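PDB 1YZY: 3-oxo-tetronate kinase from Haemophilus influenzae, which catalyses the ATP-dependent phosphorylation of 3-oxo-tetronate to 3-oxo-tetronate 4-phosphate in carbohydrate metabolism. Local coordinates for residues A114-G125 with V195-L204. Residues are numbered along the deposited sequence; the frame is centred on the assembly and turned at random.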
# COMPACT_ATOMS: atom_id res chain seq x y z
N ALA A 114 0.01 14.23 -7.95
CA ALA A 114 -1.20 14.96 -7.60
C ALA A 114 -2.46 14.15 -7.32
O ALA A 114 -2.74 13.13 -7.95
CB ALA A 114 -1.54 16.15 -8.51
N LEU A 115 -3.24 14.69 -6.39
CA LEU A 115 -4.54 14.21 -5.95
C LEU A 115 -5.15 15.35 -5.14
O LEU A 115 -5.13 15.37 -3.91
CB LEU A 115 -4.45 12.95 -5.10
CG LEU A 115 -5.81 12.35 -4.73
CD1 LEU A 115 -6.70 12.27 -5.96
CD2 LEU A 115 -5.62 10.97 -4.11
N PRO A 116 -5.64 16.39 -5.82
CA PRO A 116 -6.19 17.61 -5.23
C PRO A 116 -7.15 17.42 -4.08
O PRO A 116 -7.16 18.24 -3.15
CB PRO A 116 -6.88 18.28 -6.42
CG PRO A 116 -6.00 17.87 -7.56
CD PRO A 116 -5.84 16.40 -7.28
N VAL A 117 -7.97 16.38 -4.12
CA VAL A 117 -8.92 16.15 -3.05
C VAL A 117 -8.20 15.82 -1.74
O VAL A 117 -8.66 16.17 -0.66
CB VAL A 117 -9.94 15.04 -3.42
CG1 VAL A 117 -9.31 13.65 -3.30
CG2 VAL A 117 -11.20 15.17 -2.57
N ASN A 118 -7.02 15.22 -1.87
CA ASN A 118 -6.22 14.87 -0.71
C ASN A 118 -5.07 15.84 -0.47
O ASN A 118 -4.01 15.46 0.03
CB ASN A 118 -5.74 13.42 -0.82
CG ASN A 118 -6.88 12.42 -0.61
OD1 ASN A 118 -7.86 12.71 0.09
ND2 ASN A 118 -6.75 11.24 -1.21
N GLY A 119 -5.29 17.09 -0.85
CA GLY A 119 -4.30 18.13 -0.64
C GLY A 119 -2.99 18.11 -1.41
O GLY A 119 -2.01 18.70 -0.96
N ARG A 120 -2.95 17.43 -2.55
CA ARG A 120 -1.74 17.39 -3.35
C ARG A 120 -2.08 18.01 -4.70
O ARG A 120 -2.64 17.36 -5.58
CB ARG A 120 -1.25 15.95 -3.54
CG ARG A 120 -0.75 15.28 -2.26
CD ARG A 120 0.47 15.98 -1.70
NE ARG A 120 0.97 15.37 -0.47
CZ ARG A 120 0.56 15.69 0.75
NH1 ARG A 120 -0.36 16.63 0.93
NH2 ARG A 120 1.09 15.08 1.80
N THR A 121 -1.76 19.29 -4.84
CA THR A 121 -2.05 20.02 -6.07
C THR A 121 -0.82 20.52 -6.81
O THR A 121 0.23 20.79 -6.21
CB THR A 121 -2.99 21.20 -5.78
OG1 THR A 121 -2.50 21.97 -4.68
CG2 THR A 121 -4.39 20.69 -5.43
N ILE A 122 -0.93 20.61 -8.13
CA ILE A 122 0.17 21.07 -8.98
C ILE A 122 -0.26 22.25 -9.85
O ILE A 122 -1.08 22.08 -10.75
CB ILE A 122 0.63 19.96 -9.97
CG1 ILE A 122 1.13 18.71 -9.24
CG2 ILE A 122 1.70 20.49 -10.93
CD1 ILE A 122 1.38 17.56 -10.19
N PHE A 123 0.25 23.45 -9.56
CA PHE A 123 -0.08 24.60 -10.40
C PHE A 123 1.20 25.22 -10.97
O PHE A 123 2.08 25.65 -10.22
CB PHE A 123 -0.91 25.66 -9.68
CG PHE A 123 -1.36 26.79 -10.58
CD1 PHE A 123 -2.25 26.55 -11.62
CD2 PHE A 123 -0.84 28.07 -10.42
CE1 PHE A 123 -2.62 27.57 -12.51
CE2 PHE A 123 -1.21 29.10 -11.29
CZ PHE A 123 -2.10 28.85 -12.34
N ASN A 124 1.25 25.31 -12.30
CA ASN A 124 2.40 25.85 -13.02
C ASN A 124 3.59 24.93 -12.79
O ASN A 124 4.75 25.36 -12.84
CB ASN A 124 2.72 27.29 -12.58
CG ASN A 124 2.19 28.34 -13.55
OD1 ASN A 124 2.03 28.10 -14.75
ND2 ASN A 124 1.91 29.53 -13.02
N GLY A 125 3.29 23.65 -12.57
CA GLY A 125 4.34 22.68 -12.33
C GLY A 125 4.86 22.69 -10.91
O GLY A 125 5.73 21.90 -10.57
N VAL A 195 5.27 17.24 -16.87
CA VAL A 195 4.54 17.47 -15.63
C VAL A 195 3.16 17.98 -16.10
O VAL A 195 3.06 18.64 -17.14
CB VAL A 195 5.22 18.55 -14.75
CG1 VAL A 195 4.37 18.91 -13.53
CG2 VAL A 195 6.59 18.07 -14.30
N VAL A 196 2.11 17.62 -15.39
CA VAL A 196 0.77 18.06 -15.75
C VAL A 196 0.08 18.62 -14.51
O VAL A 196 0.08 17.99 -13.44
CB VAL A 196 -0.07 16.91 -16.36
CG1 VAL A 196 -1.42 17.44 -16.85
CG2 VAL A 196 0.66 16.26 -17.52
N ASP A 197 -0.43 19.83 -14.64
CA ASP A 197 -1.12 20.51 -13.55
C ASP A 197 -2.41 19.81 -13.12
O ASP A 197 -2.99 19.02 -13.87
CB ASP A 197 -1.45 21.95 -13.97
CG ASP A 197 -0.28 22.90 -13.80
OD1 ASP A 197 0.81 22.46 -13.40
OD2 ASP A 197 -0.48 24.10 -14.05
N ALA A 198 -2.88 20.16 -11.93
CA ALA A 198 -4.12 19.62 -11.39
C ALA A 198 -4.40 20.26 -10.05
O ALA A 198 -3.78 19.92 -9.05
CB ALA A 198 -4.03 18.10 -11.23
N VAL A 199 -5.27 21.27 -10.05
CA VAL A 199 -5.65 21.94 -8.81
C VAL A 199 -7.02 21.43 -8.38
O VAL A 199 -7.49 21.73 -7.28
CB VAL A 199 -5.70 23.48 -8.98
CG1 VAL A 199 -4.30 24.03 -9.07
CG2 VAL A 199 -6.51 23.85 -10.22
N ASP A 200 -7.61 20.61 -9.24
CA ASP A 200 -8.91 20.02 -9.05
C ASP A 200 -8.86 18.59 -9.61
O ASP A 200 -8.17 18.32 -10.59
CB ASP A 200 -9.95 20.84 -9.80
CG ASP A 200 -11.33 20.28 -9.69
OD1 ASP A 200 -11.77 19.60 -10.64
OD2 ASP A 200 -11.97 20.51 -8.64
N ASN A 201 -9.61 17.67 -8.99
CA ASN A 201 -9.62 16.27 -9.41
C ASN A 201 -10.02 15.96 -10.84
O ASN A 201 -9.62 14.93 -11.38
CB ASN A 201 -10.47 15.44 -8.44
CG ASN A 201 -9.72 14.77 -7.30
OD1 ASN A 201 -9.06 15.43 -6.51
ND2 ASN A 201 -9.81 13.45 -7.22
N SER A 202 -10.85 16.81 -11.44
CA SER A 202 -11.25 16.54 -12.82
C SER A 202 -10.06 16.60 -13.77
O SER A 202 -10.10 16.01 -14.86
CB SER A 202 -12.36 17.50 -13.28
OG SER A 202 -11.91 18.84 -13.37
N GLN A 203 -8.99 17.28 -13.36
CA GLN A 203 -7.78 17.37 -14.18
C GLN A 203 -7.10 16.01 -14.31
O GLN A 203 -6.39 15.76 -15.29
CB GLN A 203 -6.79 18.39 -13.61
CG GLN A 203 -6.98 19.82 -14.10
CD GLN A 203 -7.87 20.64 -13.19
OE1 GLN A 203 -9.06 20.82 -13.47
NE2 GLN A 203 -7.30 21.18 -12.13
N LEU A 204 -7.25 15.15 -13.30
CA LEU A 204 -6.65 13.81 -13.31
C LEU A 204 -7.49 12.90 -14.18
O LEU A 204 -6.99 11.94 -14.79
CB LEU A 204 -6.54 13.24 -11.89
CG LEU A 204 -5.58 13.99 -10.97
CD1 LEU A 204 -5.77 13.53 -9.54
CD2 LEU A 204 -4.13 13.80 -11.44
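I122 and A198 form a single antiparallel bridge, a hydrogen-bonded pair, in the sugar-binding N-terminal domain: the first strand, 120-123, of a small antiparallel sheet meets the loop that carries strand 193-196 of a three-stranded parallel sheet into helix 202-210. A short bridge of this kind illustrates how side chains extend what two backbone bonds begin. A198 N gives a nearly straight bond to I122 O (2.9 Å), in the carbonyl plane and on a lone pair, whereas the returning bond from I122 N reaches A198 O from above its plane, 48° out of it.

Beyond one end of the bridge, the carboxylate of D197 takes up the backbone of the turn at N124 and G125. Its OD1 receives G125 N on the syn lone pair at 2.9 Å, while OD2 accepts N124 N at 2.7 Å, also on the syn side but tilted from the plane. OD2 has a further donor, the backbone N of Y169; three N-H groups thus surround the buried carboxylate and probably favour its charged form. Beside it I122 sets CG2 anti to its backbone N, which brings this methyl to V195 CG1 at 4.0 Å; F123 CB lies against V199 CG1, and Y169 touches both side chains.

At the other end, the ring of P116 covers the loop: CG sits over A198 O, and the CD1 methyl of L204 packs against P116 CD at 3.7 Å. L115 crosses L204 at about a right angle. N201 OD1 receives V117 N at 2.8 Å, nearly along the C=O axis, although the bond is bent at the hydrogen (135°).

In the second shell, ahead of the turn that leads into the helix, D200 OD1 accepts a capping bond from S202 N and a second bond from S202 OG. The amide of N201 is fixed in part from its other end, where Y226 OH hydrogen-bonds to N201 ND2.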